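Local coordinates for protein leucine--tRNA ligase (Agrobacterium radiobacter, PDB 5AH5) that probably attaches L-leucine to its cognate tRNA at the expense of ATP, as a class I aminoacyl-tRNA synthetase, and is here caught with tRNA and a leucyl-adenylate analogue, at residues B[37-42]-B[123-128]; B[43-48]-B[99-104]; B[75-80]-B[108-113]. All blocks are in the same frame, centred on the assembly; numbering follows the deposited sequence. Where two conformers were deposited one is given.

Interaction 1 (B[37-42]-B[123-128]); sequences EMFPYT and LATCSP. With LSS (5'-O-(L-leucylsulfamoyl)adenosine), chain I.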
loop_
_atom_site.group_PDB
_atom_site.type_symbol
_atom_site.label_atom_id
_atom_site.label_comp_id
_atom_site.label_asym_id
_atom_site.label_seq_id
_atom_site.Cartn_x
_atom_site.Cartn_y
_atom_site.Cartn_z
ATOM N N GLU B 37 -7.793 -0.716 3.978
ATOM C CA GLU B 37 -7.466 -0.262 2.656
ATOM C C GLU B 37 -6.971 1.179 2.788
ATOM O O GLU B 37 -7.235 1.869 3.805
ATOM C CB GLU B 37 -8.705 -0.177 1.806
ATOM C CG GLU B 37 -9.528 -1.433 1.626
ATOM C CD GLU B 37 -10.739 -1.465 2.494
ATOM O OE1 GLU B 37 -11.270 -0.373 2.815
ATOM O OE2 GLU B 37 -11.199 -2.605 2.834
ATOM N N MET B 38 -6.276 1.636 1.759
ATOM C CA MET B 38 -5.750 3.010 1.766
ATOM C C MET B 38 -6.878 4.010 1.719
ATOM O O MET B 38 -7.643 4.090 0.735
ATOM C CB MET B 38 -4.726 3.237 0.665
ATOM C CG MET B 38 -3.427 2.541 0.920
ATOM S SD MET B 38 -2.332 2.901 -0.452
ATOM C CE MET B 38 -1.070 1.691 -0.235
ATOM N N PHE B 39 -7.050 4.717 2.855
ATOM C CA PHE B 39 -8.160 5.702 3.010
ATOM C C PHE B 39 -8.085 6.841 1.982
ATOM O O PHE B 39 -7.021 7.159 1.519
ATOM C CB PHE B 39 -8.349 6.126 4.490
ATOM C CG PHE B 39 -7.354 7.148 5.055
ATOM C CD1 PHE B 39 -6.024 7.209 4.667
ATOM C CD2 PHE B 39 -7.749 7.968 6.120
ATOM C CE1 PHE B 39 -5.169 8.103 5.258
ATOM C CE2 PHE B 39 -6.872 8.865 6.700
ATOM C CZ PHE B 39 -5.583 8.919 6.308
ATOM N N PRO B 40 -9.210 7.277 1.454
ATOM C CA PRO B 40 -9.189 8.163 0.340
ATOM C C PRO B 40 -8.979 9.678 0.677
ATOM O O PRO B 40 -9.399 10.134 1.727
ATOM C CB PRO B 40 -10.562 8.014 -0.227
ATOM C CG PRO B 40 -11.401 7.736 0.904
ATOM C CD PRO B 40 -10.558 6.938 1.845
ATOM N N TYR B 41 -8.396 10.431 -0.254
ATOM C CA TYR B 41 -8.364 11.916 -0.152
ATOM C C TYR B 41 -9.761 12.446 -0.332
ATOM O O TYR B 41 -10.522 12.037 -1.213
ATOM C CB TYR B 41 -7.432 12.551 -1.198
ATOM C CG TYR B 41 -5.940 12.261 -0.973
ATOM C CD1 TYR B 41 -5.313 12.652 0.216
ATOM C CD2 TYR B 41 -5.156 11.607 -1.946
ATOM C CE1 TYR B 41 -3.986 12.453 0.421
ATOM C CE2 TYR B 41 -3.777 11.387 -1.717
ATOM C CZ TYR B 41 -3.224 11.772 -0.532
ATOM O OH TYR B 41 -1.895 11.552 -0.232
ATOM N N THR B 42 -10.093 13.470 0.416
ATOM C CA THR B 42 -11.397 14.078 0.269
ATOM C C THR B 42 -11.371 15.171 -0.811
ATOM O O THR B 42 -11.712 16.350 -0.538
ATOM C CB THR B 42 -11.866 14.635 1.637
ATOM O OG1 THR B 42 -10.850 15.520 2.137
ATOM C CG2 THR B 42 -12.035 13.489 2.580
ATOM N N LEU B 123 -12.566 8.173 11.432
ATOM C CA LEU B 123 -11.832 9.380 11.748
ATOM C C LEU B 123 -11.666 10.242 10.516
ATOM O O LEU B 123 -11.930 9.832 9.374
ATOM C CB LEU B 123 -10.453 9.087 12.340
ATOM C CG LEU B 123 -9.522 8.195 11.516
ATOM C CD1 LEU B 123 -8.802 8.992 10.395
ATOM C CD2 LEU B 123 -8.451 7.522 12.353
ATOM N N ALA B 124 -11.259 11.479 10.759
ATOM C CA ALA B 124 -10.963 12.399 9.670
ATOM C C ALA B 124 -9.725 13.159 10.100
ATOM O O ALA B 124 -9.705 13.682 11.204
ATOM C CB ALA B 124 -12.137 13.301 9.487
ATOM N N THR B 125 -8.709 13.241 9.251
ATOM C CA THR B 125 -7.479 13.819 9.704
ATOM C C THR B 125 -7.608 15.376 9.986
ATOM O O THR B 125 -6.747 15.930 10.589
ATOM C CB THR B 125 -6.361 13.544 8.745
ATOM O OG1 THR B 125 -6.657 14.150 7.506
ATOM C CG2 THR B 125 -6.205 11.914 8.482
ATOM N N CYS B 126 -8.674 15.991 9.551
ATOM C CA CYS B 126 -8.868 17.433 9.729
ATOM C C CYS B 126 -9.642 17.717 11.007
ATOM O O CYS B 126 -9.793 18.870 11.356
ATOM C CB CYS B 126 -9.573 18.045 8.525
ATOM S SG CYS B 126 -11.205 17.419 8.154
ATOM N N SER B 127 -10.134 16.700 11.713
ATOM C CA SER B 127 -10.933 16.993 12.881
ATOM C C SER B 127 -10.038 17.445 14.045
ATOM O O SER B 127 -8.829 17.012 14.175
ATOM C CB SER B 127 -11.823 15.795 13.235
ATOM O OG SER B 127 -10.972 14.839 13.827
ATOM N N PRO B 128 -10.587 18.357 14.914
ATOM C CA PRO B 128 -9.778 18.779 16.038
ATOM C C PRO B 128 -9.273 17.648 16.851
ATOM O O PRO B 128 -8.120 17.700 17.356
ATOM C CB PRO B 128 -10.744 19.656 16.851
ATOM C CG PRO B 128 -11.642 20.260 15.786
ATOM C CD PRO B 128 -11.863 19.085 14.870
HETATM C C1 LSS I . -4.849 8.141 -1.431
HETATM N N1 LSS I . -7.971 2.114 -9.783
HETATM O O1 LSS I . -4.106 7.697 -2.277
HETATM S S1 LSS I . -6.760 8.207 -2.987
HETATM C C2 LSS I . -7.611 1.407 -8.714
HETATM N N2 LSS I . -6.119 8.429 -1.657
HETATM O O2 LSS I . -4.693 3.324 -5.222
HETATM N N3 LSS I . -7.401 1.963 -7.501
HETATM O O3 LSS I . -5.295 2.626 -2.623
HETATM C C4 LSS I . -7.574 3.299 -7.367
HETATM N N4 LSS I . -5.213 9.268 0.769
HETATM O O4 LSS I . -7.913 4.115 -3.968
HETATM C C5 LSS I . -7.863 4.098 -8.466
HETATM O O5 LSS I . -6.732 6.638 -3.287
HETATM C C6 LSS I . -8.040 3.490 -9.697
HETATM N N6 LSS I . -8.383 4.260 -10.762
HETATM C C7 LSS I . -3.171 7.275 2.015
HETATM N N7 LSS I . -7.919 5.386 -8.039
HETATM C C8 LSS I . -7.615 5.402 -6.712
HETATM C C9 LSS I . -3.873 7.150 0.661
HETATM N N9 LSS I . -7.437 4.116 -6.310
HETATM C CA LSS I . -4.304 8.438 -0.064
HETATM C C10 LSS I . -1.775 7.880 1.797
HETATM C C11 LSS I . -3.167 5.860 2.696
HETATM O O1A LSS I . -6.168 8.799 -4.195
HETATM C C21 LSS I . -7.056 3.643 -4.994
HETATM C C22 LSS I . -5.690 4.091 -4.609
HETATM C C23 LSS I . -5.701 3.944 -3.086
HETATM C C24 LSS I . -7.153 4.251 -2.783
HETATM C C25 LSS I . -7.382 5.718 -2.415
HETATM O O2A LSS I . -8.177 8.499 -2.966
#

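Interaction 2 (B[43-48]-B[99-104]); sequences SGHLHI and TQDAID. With LSS (5'-O-(L-leucylsulfamoyl)adenosine), chain I.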
loop_
_atom_site.group_PDB
_atom_site.type_symbol
_atom_site.label_atom_id
_atom_site.label_comp_id
_atom_site.label_asym_id
_atom_site.label_seq_id
_atom_site.Cartn_x
_atom_site.Cartn_y
_atom_site.Cartn_z
ATOM N N SER B 43 -11.071 14.759 -2.049
ATOM C CA SER B 43 -10.909 15.666 -3.152
ATOM C C SER B 43 -12.043 15.608 -4.141
ATOM O O SER B 43 -11.989 16.239 -5.175
ATOM C CB SER B 43 -9.605 15.397 -3.831
ATOM O OG SER B 43 -9.506 14.036 -4.297
ATOM N N GLY B 44 -13.090 14.872 -3.850
ATOM C CA GLY B 44 -14.192 14.696 -4.810
ATOM C C GLY B 44 -15.105 13.534 -4.387
ATOM O O GLY B 44 -15.069 13.072 -3.262
ATOM N N HIS B 45 -15.956 13.125 -5.265
ATOM C CA HIS B 45 -16.812 11.956 -5.056
ATOM C C HIS B 45 -16.049 10.611 -5.111
ATOM O O HIS B 45 -14.866 10.551 -5.444
ATOM C CB HIS B 45 -17.940 11.939 -6.091
ATOM C CG HIS B 45 -18.908 13.087 -5.963
ATOM N ND1 HIS B 45 -19.152 13.750 -4.773
ATOM C CD2 HIS B 45 -19.716 13.670 -6.883
ATOM C CE1 HIS B 45 -20.060 14.688 -4.966
ATOM N NE2 HIS B 45 -20.421 14.658 -6.239
ATOM N N LEU B 46 -16.703 9.568 -4.636
ATOM C CA LEU B 46 -16.143 8.216 -4.731
ATOM C C LEU B 46 -16.035 7.875 -6.237
ATOM O O LEU B 46 -16.949 8.159 -7.007
ATOM C CB LEU B 46 -17.020 7.204 -4.046
ATOM C CG LEU B 46 -16.335 5.896 -3.661
ATOM C CD1 LEU B 46 -15.288 6.113 -2.574
ATOM C CD2 LEU B 46 -17.364 4.836 -3.249
ATOM N N HIS B 47 -14.880 7.421 -6.679
ATOM C CA HIS B 47 -14.764 6.927 -8.040
ATOM C C HIS B 47 -14.506 5.396 -8.146
ATOM O O HIS B 47 -14.077 4.721 -7.199
ATOM C CB HIS B 47 -13.782 7.816 -8.817
ATOM C CG HIS B 47 -12.349 7.606 -8.475
ATOM N ND1 HIS B 47 -11.352 8.465 -8.885
ATOM C CD2 HIS B 47 -11.735 6.613 -7.805
ATOM C CE1 HIS B 47 -10.181 8.001 -8.493
ATOM N NE2 HIS B 47 -10.387 6.891 -7.810
ATOM N N ILE B 48 -14.785 4.862 -9.336
ATOM C CA ILE B 48 -14.869 3.441 -9.567
ATOM C C ILE B 48 -13.649 2.683 -9.117
ATOM O O ILE B 48 -13.744 1.536 -8.677
ATOM C CB ILE B 48 -15.231 3.105 -11.043
ATOM C CG1 ILE B 48 -15.813 1.684 -11.137
ATOM C CG2 ILE B 48 -14.020 3.357 -11.924
ATOM C CD1 ILE B 48 -17.278 1.533 -10.683
ATOM N N THR B 99 -14.315 19.584 1.889
ATOM C CA THR B 99 -13.953 18.349 2.530
ATOM C C THR B 99 -15.118 17.645 3.167
ATOM O O THR B 99 -15.283 16.462 2.930
ATOM C CB THR B 99 -12.934 18.592 3.576
ATOM O OG1 THR B 99 -11.782 18.963 2.898
ATOM C CG2 THR B 99 -12.599 17.327 4.340
ATOM N N GLN B 100 -15.893 18.359 3.978
ATOM C CA GLN B 100 -17.084 17.757 4.595
ATOM C C GLN B 100 -18.094 17.204 3.580
ATOM O O GLN B 100 -18.678 16.123 3.808
ATOM C CB GLN B 100 -17.803 18.706 5.615
ATOM C CG GLN B 100 -18.958 18.021 6.373
ATOM C CD GLN B 100 -18.438 16.892 7.297
ATOM O OE1 GLN B 100 -17.500 17.090 8.026
ATOM N NE2 GLN B 100 -18.997 15.686 7.183
ATOM N N ASP B 101 -18.405 17.972 2.547
ATOM C CA ASP B 101 -19.242 17.491 1.429
ATOM C C ASP B 101 -18.692 16.192 0.789
ATOM O O ASP B 101 -19.472 15.374 0.370
ATOM C CB ASP B 101 -19.408 18.569 0.357
ATOM C CG ASP B 101 -19.971 18.042 -1.019
ATOM O OD1 ASP B 101 -19.193 17.519 -1.904
ATOM O OD2 ASP B 101 -21.196 18.201 -1.252
ATOM N N ALA B 102 -17.377 16.068 0.678
ATOM C CA ALA B 102 -16.784 14.938 -0.021
ATOM C C ALA B 102 -16.882 13.738 0.894
ATOM O O ALA B 102 -17.154 12.614 0.446
ATOM C CB ALA B 102 -15.364 15.242 -0.419
ATOM N N ILE B 103 -16.655 13.992 2.176
ATOM C CA ILE B 103 -16.820 12.962 3.214
ATOM C C ILE B 103 -18.230 12.402 3.142
ATOM O O ILE B 103 -18.435 11.186 2.978
ATOM C CB ILE B 103 -16.415 13.458 4.608
ATOM C CG1 ILE B 103 -14.921 13.688 4.641
ATOM C CG2 ILE B 103 -16.863 12.512 5.740
ATOM C CD1 ILE B 103 -14.427 14.280 5.934
ATOM N N ASP B 104 -19.178 13.297 3.233
ATOM C CA ASP B 104 -20.580 12.942 3.280
ATOM C C ASP B 104 -20.969 12.160 1.979
ATOM O O ASP B 104 -21.645 11.144 2.047
ATOM C CB ASP B 104 -21.441 14.165 3.356
ATOM C CG ASP B 104 -21.375 14.921 4.753
ATOM O OD1 ASP B 104 -20.778 14.418 5.744
ATOM O OD2 ASP B 104 -21.935 16.061 4.816
HETATM C C1 LSS I . -4.849 8.141 -1.431
HETATM N N1 LSS I . -7.971 2.114 -9.783
HETATM O O1 LSS I . -4.106 7.697 -2.277
HETATM S S1 LSS I . -6.760 8.207 -2.987
HETATM C C2 LSS I . -7.611 1.407 -8.714
HETATM N N2 LSS I . -6.119 8.429 -1.657
HETATM O O2 LSS I . -4.693 3.324 -5.222
HETATM N N3 LSS I . -7.401 1.963 -7.501
HETATM O O3 LSS I . -5.295 2.626 -2.623
HETATM C C4 LSS I . -7.574 3.299 -7.367
HETATM N N4 LSS I . -5.213 9.268 0.769
HETATM O O4 LSS I . -7.913 4.115 -3.968
HETATM C C5 LSS I . -7.863 4.098 -8.466
HETATM O O5 LSS I . -6.732 6.638 -3.287
HETATM C C6 LSS I . -8.040 3.490 -9.697
HETATM N N6 LSS I . -8.383 4.260 -10.762
HETATM C C7 LSS I . -3.171 7.275 2.015
HETATM N N7 LSS I . -7.919 5.386 -8.039
HETATM C C8 LSS I . -7.615 5.402 -6.712
HETATM C C9 LSS I . -3.873 7.150 0.661
HETATM N N9 LSS I . -7.437 4.116 -6.310
HETATM C CA LSS I . -4.304 8.438 -0.064
HETATM C C10 LSS I . -1.775 7.880 1.797
HETATM C C11 LSS I . -3.167 5.860 2.696
HETATM O O1A LSS I . -6.168 8.799 -4.195
HETATM C C21 LSS I . -7.056 3.643 -4.994
HETATM C C22 LSS I . -5.690 4.091 -4.609
HETATM C C23 LSS I . -5.701 3.944 -3.086
HETATM C C24 LSS I . -7.153 4.251 -2.783
HETATM C C25 LSS I . -7.382 5.718 -2.415
HETATM O O2A LSS I . -8.177 8.499 -2.966
#

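Interaction 3 (B[75-80]-B[108-113]); sequences MGWDSF and RSMMQL. With LSS (5'-O-(L-leucylsulfamoyl)adenosine), chain I.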
loop_
_atom_site.group_PDB
_atom_site.type_symbol
_atom_site.label_atom_id
_atom_site.label_comp_id
_atom_site.label_asym_id
_atom_site.label_seq_id
_atom_site.Cartn_x
_atom_site.Cartn_y
_atom_site.Cartn_z
ATOM N N MET B 75 -12.828 2.767 8.259
ATOM C CA MET B 75 -12.708 3.700 7.150
ATOM C C MET B 75 -12.752 5.137 7.735
ATOM O O MET B 75 -13.392 5.447 8.751
ATOM C CB MET B 75 -13.845 3.512 6.107
ATOM C CG MET B 75 -13.863 4.552 4.936
ATOM S SD MET B 75 -12.312 4.661 4.069
ATOM C CE MET B 75 -12.195 2.951 3.427
ATOM N N GLY B 76 -12.030 5.994 7.083
ATOM C CA GLY B 76 -11.946 7.381 7.510
ATOM C C GLY B 76 -11.365 8.148 6.330
ATOM O O GLY B 76 -11.308 7.626 5.202
ATOM N N TRP B 77 -10.952 9.369 6.587
ATOM C CA TRP B 77 -10.890 10.407 5.542
ATOM C C TRP B 77 -9.542 11.086 5.591
ATOM O O TRP B 77 -9.185 11.658 6.611
ATOM C CB TRP B 77 -12.028 11.384 5.797
ATOM C CG TRP B 77 -13.328 10.618 5.956
ATOM C CD1 TRP B 77 -14.024 10.438 7.106
ATOM C CD2 TRP B 77 -13.976 9.786 4.970
ATOM N NE1 TRP B 77 -15.146 9.710 6.880
ATOM C CE2 TRP B 77 -15.133 9.263 5.571
ATOM C CE3 TRP B 77 -13.708 9.463 3.639
ATOM C CZ2 TRP B 77 -15.992 8.386 4.906
ATOM C CZ3 TRP B 77 -14.601 8.603 2.943
ATOM C CH2 TRP B 77 -15.721 8.072 3.580
ATOM N N ASP B 78 -8.782 10.988 4.502
ATOM C CA ASP B 78 -7.487 11.687 4.345
ATOM C C ASP B 78 -7.844 13.118 3.814
ATOM O O ASP B 78 -7.888 13.363 2.628
ATOM C CB ASP B 78 -6.606 10.883 3.411
ATOM C CG ASP B 78 -5.121 11.094 3.617
ATOM O OD1 ASP B 78 -4.721 11.894 4.471
ATOM O OD2 ASP B 78 -4.318 10.394 2.914
ATOM N N SER B 79 -8.086 14.072 4.738
ATOM C CA SER B 79 -8.772 15.241 4.412
ATOM C C SER B 79 -7.980 16.556 4.495
ATOM O O SER B 79 -8.572 17.574 4.270
ATOM C CB SER B 79 -10.087 15.261 5.222
ATOM O OG SER B 79 -9.888 14.881 6.538
ATOM N N PHE B 80 -6.681 16.531 4.814
ATOM C CA PHE B 80 -5.830 17.696 4.839
ATOM C C PHE B 80 -4.821 17.676 3.665
ATOM O O PHE B 80 -4.627 16.652 2.970
ATOM C CB PHE B 80 -5.009 17.769 6.148
ATOM C CG PHE B 80 -5.611 18.669 7.275
ATOM C CD1 PHE B 80 -6.330 19.833 7.018
ATOM C CD2 PHE B 80 -5.326 18.370 8.601
ATOM C CE1 PHE B 80 -6.825 20.631 8.052
ATOM C CE2 PHE B 80 -5.768 19.192 9.629
ATOM C CZ PHE B 80 -6.523 20.309 9.370
ATOM N N ARG B 108 -21.751 8.125 1.981
ATOM C CA ARG B 108 -23.006 7.667 1.427
ATOM C C ARG B 108 -22.793 6.595 0.281
ATOM O O ARG B 108 -23.537 5.647 0.202
ATOM C CB ARG B 108 -23.852 8.781 0.856
ATOM C CG ARG B 108 -24.591 9.651 1.866
ATOM C CD ARG B 108 -25.505 10.688 1.203
ATOM N NE ARG B 108 -25.450 11.922 2.014
ATOM C CZ ARG B 108 -24.787 13.054 1.724
ATOM N NH1 ARG B 108 -24.134 13.245 0.569
ATOM N NH2 ARG B 108 -24.833 14.047 2.606
ATOM N N SER B 109 -21.864 6.836 -0.615
ATOM C CA SER B 109 -21.622 5.938 -1.751
ATOM C C SER B 109 -21.199 4.533 -1.212
ATOM O O SER B 109 -21.743 3.489 -1.649
ATOM C CB SER B 109 -20.538 6.543 -2.603
ATOM O OG SER B 109 -21.093 7.603 -3.321
ATOM N N MET B 110 -20.307 4.564 -0.203
ATOM C CA MET B 110 -19.825 3.383 0.476
ATOM C C MET B 110 -20.921 2.540 1.137
ATOM O O MET B 110 -20.990 1.313 0.933
ATOM C CB MET B 110 -18.761 3.740 1.494
ATOM C CG MET B 110 -17.525 4.270 0.875
ATOM S SD MET B 110 -16.369 4.551 2.144
ATOM C CE MET B 110 -14.927 5.133 1.295
ATOM N N MET B 111 -21.766 3.188 1.911
ATOM C CA MET B 111 -22.909 2.554 2.520
ATOM C C MET B 111 -23.863 2.004 1.477
ATOM O O MET B 111 -24.370 0.895 1.653
ATOM C CB MET B 111 -23.638 3.478 3.503
ATOM C CG MET B 111 -22.785 3.921 4.664
ATOM S SD MET B 111 -23.560 5.130 5.821
ATOM C CE MET B 111 -24.292 6.412 4.813
ATOM N N GLN B 112 -24.057 2.707 0.380
ATOM C CA GLN B 112 -24.959 2.226 -0.656
ATOM C C GLN B 112 -24.411 0.987 -1.432
ATOM O O GLN B 112 -25.200 0.267 -1.972
ATOM C CB GLN B 112 -25.315 3.323 -1.652
ATOM C CG GLN B 112 -26.234 4.365 -0.993
ATOM C CD GLN B 112 -26.434 5.633 -1.816
ATOM O OE1 GLN B 112 -26.028 5.703 -2.971
ATOM N NE2 GLN B 112 -27.087 6.634 -1.222
ATOM N N LEU B 113 -23.092 0.853 -1.469
ATOM C CA LEU B 113 -22.386 -0.315 -1.949
ATOM C C LEU B 113 -22.400 -1.484 -0.988
ATOM O O LEU B 113 -22.005 -2.560 -1.381
ATOM C CB LEU B 113 -20.944 0.023 -2.331
ATOM C CG LEU B 113 -20.922 0.602 -3.759
ATOM C CD1 LEU B 113 -19.797 1.566 -3.931
ATOM C CD2 LEU B 113 -20.762 -0.502 -4.853
HETATM C C1 LSS I . -4.849 8.141 -1.431
HETATM N N1 LSS I . -7.971 2.114 -9.783
HETATM O O1 LSS I . -4.106 7.697 -2.277
HETATM S S1 LSS I . -6.760 8.207 -2.987
HETATM C C2 LSS I . -7.611 1.407 -8.714
HETATM N N2 LSS I . -6.119 8.429 -1.657
HETATM O O2 LSS I . -4.693 3.324 -5.222
HETATM N N3 LSS I . -7.401 1.963 -7.501
HETATM O O3 LSS I . -5.295 2.626 -2.623
HETATM C C4 LSS I . -7.574 3.299 -7.367
HETATM N N4 LSS I . -5.213 9.268 0.769
HETATM O O4 LSS I . -7.913 4.115 -3.968
HETATM C C5 LSS I . -7.863 4.098 -8.466
HETATM O O5 LSS I . -6.732 6.638 -3.287
HETATM C C6 LSS I . -8.040 3.490 -9.697
HETATM N N6 LSS I . -8.383 4.260 -10.762
HETATM C C7 LSS I . -3.171 7.275 2.015
HETATM N N7 LSS I . -7.919 5.386 -8.039
HETATM C C8 LSS I . -7.615 5.402 -6.712
HETATM C C9 LSS I . -3.873 7.150 0.661
HETATM N N9 LSS I . -7.437 4.116 -6.310
HETATM C CA LSS I . -4.304 8.438 -0.064
HETATM C C10 LSS I . -1.775 7.880 1.797
HETATM C C11 LSS I . -3.167 5.860 2.696
HETATM O O1A LSS I . -6.168 8.799 -4.195
HETATM C C21 LSS I . -7.056 3.643 -4.994
HETATM C C22 LSS I . -5.690 4.091 -4.609
HETATM C C23 LSS I . -5.701 3.944 -3.086
HETATM C C24 LSS I . -7.153 4.251 -2.783
HETATM C C25 LSS I . -7.382 5.718 -2.415
HETATM O O2A LSS I . -8.177 8.499 -2.966
#

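Interaction 1 (B[37-42]-B[123-128])
The Phe39 ring lies between the inhibitor and the 123-128 loop. At one edge, near the ring plane, sits a methyl of the leucyl group, LSS C11, 3.7 Å from Phe39 CD1; at the edge near CE2 and CZ comes the methyl of Thr125, with CG2 3.6 Å from Phe39 CE2. Leu123 CD1 reaches the same CE2 obliquely at 4.2 Å, and Tyr496 stacks on the ring. Thr125 turns its methyl to the phenyl group: OG1 (chi1 63°) lies between the backbone N and carbonyl carbon and takes a hydrogen bond from the backbone N of Ser79, which helps to set the side chain's rotation. The inhibitor's leucyl amine, LSS N4, sits over one face of Tyr41, 3.2 Å above the ring plane and over its centre. The same amine donates a 2.9 Å hydrogen bond from LSS N4 to Phe39 O, with Asp78 as a further partner, while Tyr41 N makes a weak bond to the sulfamoyl oxygen O2A. This buried cluster backs the leucine pocket of a class I synthetase catalytic domain, where the loop after strand 32-37 carries the first residues of the predicted HIGH region.

Interaction 2 (B[43-48]-B[99-104])
This contact belongs to the HIGH region, the signature of class I aminoacyl-tRNA synthetases, which here runs from the loop after strand 32-37 into helix 48-66. Residues 43-48 pass along one side of helix 95-112 and touch it over a small area, burying about 125 Å², both sides summed. The backbones come nearest at Gly44 and Ala102, with Gly44 CA 5.5 Å from Ala102 CA. The methyl of Ala102 points at the loop, and Ala102 CB rests 3.6 Å from Gly44 O, a plain van der Waals contact between a helix alanine and a peptide carbonyl. With no side chain on Gly44 and just a methyl on Ala102, the two backbones come close together.

Farther out, on the solvent-exposed side, His45 and Asp101 face each other loosely: His45 CE1 is 4.3 Å from Asp101 OD1, and the carboxylate oxygen meets the imidazole obliquely. At this separation any attraction would depend on the charge of the histidine and would be modest. Next to Asp101, Gln100 NE2 donates a 2.6 Å hydrogen bond across one helical turn to Asp104 OD1; that oxygen lies almost in the plane of the Gln100 amide, whereas the amide nitrogen comes from above the carboxylate plane.

On its inner side the same loop faces the adenosine part of the leucyl-adenylate analogue. Lys575, predicted to bind ATP, lies close to Gly44. His47 stands at the N-cap position of helix 48-66 and stacks on His50, the last residue of the HIGH region. Its approach to the adenine is less certain, because the side chain was modelled in two conformers; in one of them the ring edge turns to the base, with His47 NE2 about 2.9 Å from LSS N7.

Interaction 3 (B[75-80]-B[108-113])
Asp78 holds the leucyl amine of the inhibitor: LSS N4 donates to Asp78 OD2 over 2.6 Å, with the Phe39 carbonyl as second partner. With CG anti to the backbone N (chi1 -154°), the carboxylate reaches the amino group, and its negative charge probably stabilises an ammonium form there. The contact with residues 108-113 is made on another part of the loop and is wholly apolar. Met110, extended beyond CG, reaches from helix 95-112 to where Met75 and Trp77 meet, and both its SD and its CE touch both partners. Met110 SD is 3.8 Å from Met75 CG, the two side chains crossing at about a right angle, and Met110 CE is 3.8 Å from Trp77 CH2. Met110 SD lies 5.1 Å from the centroid of the Trp77 six-membered ring, 67° off its normal, an oblique Met-aromatic contact. Met75 CG, set opposite the backbone N (chi1 175°), lies over one face of the indole toward its rim; the bends beyond it keep SD and CE near Met110 CE. Trp77 NE1 bonds to Glu122. Two methionines and a tryptophan thus pack helix 95-112 against the loop after strand 70-72, behind the amino-group site of a class I synthetase catalytic domain.

How the interactions relate
Interactions 1 and 3 are buried, whereas interaction 2 reaches the surface through His45 and Asp101. Interactions 2 and 3 share helix 95-112: the first sets a small alanine against the HIGH-region loop, the second sends a long methionine toward an indole, and Leu46 bridges them by packing on Ser109 and Met110. Interactions 1 and 3 are joined through the main chain, with probable hydrogen bonds from Asp78 N to Pro40 O and from Thr125 N to Trp77 O. Thr42 ties interaction 1 to interaction 2 by touching Thr99 and Ile103. All three meet the inhibitor: 1 and 3 at its leucyl amine, 2 at its adenine.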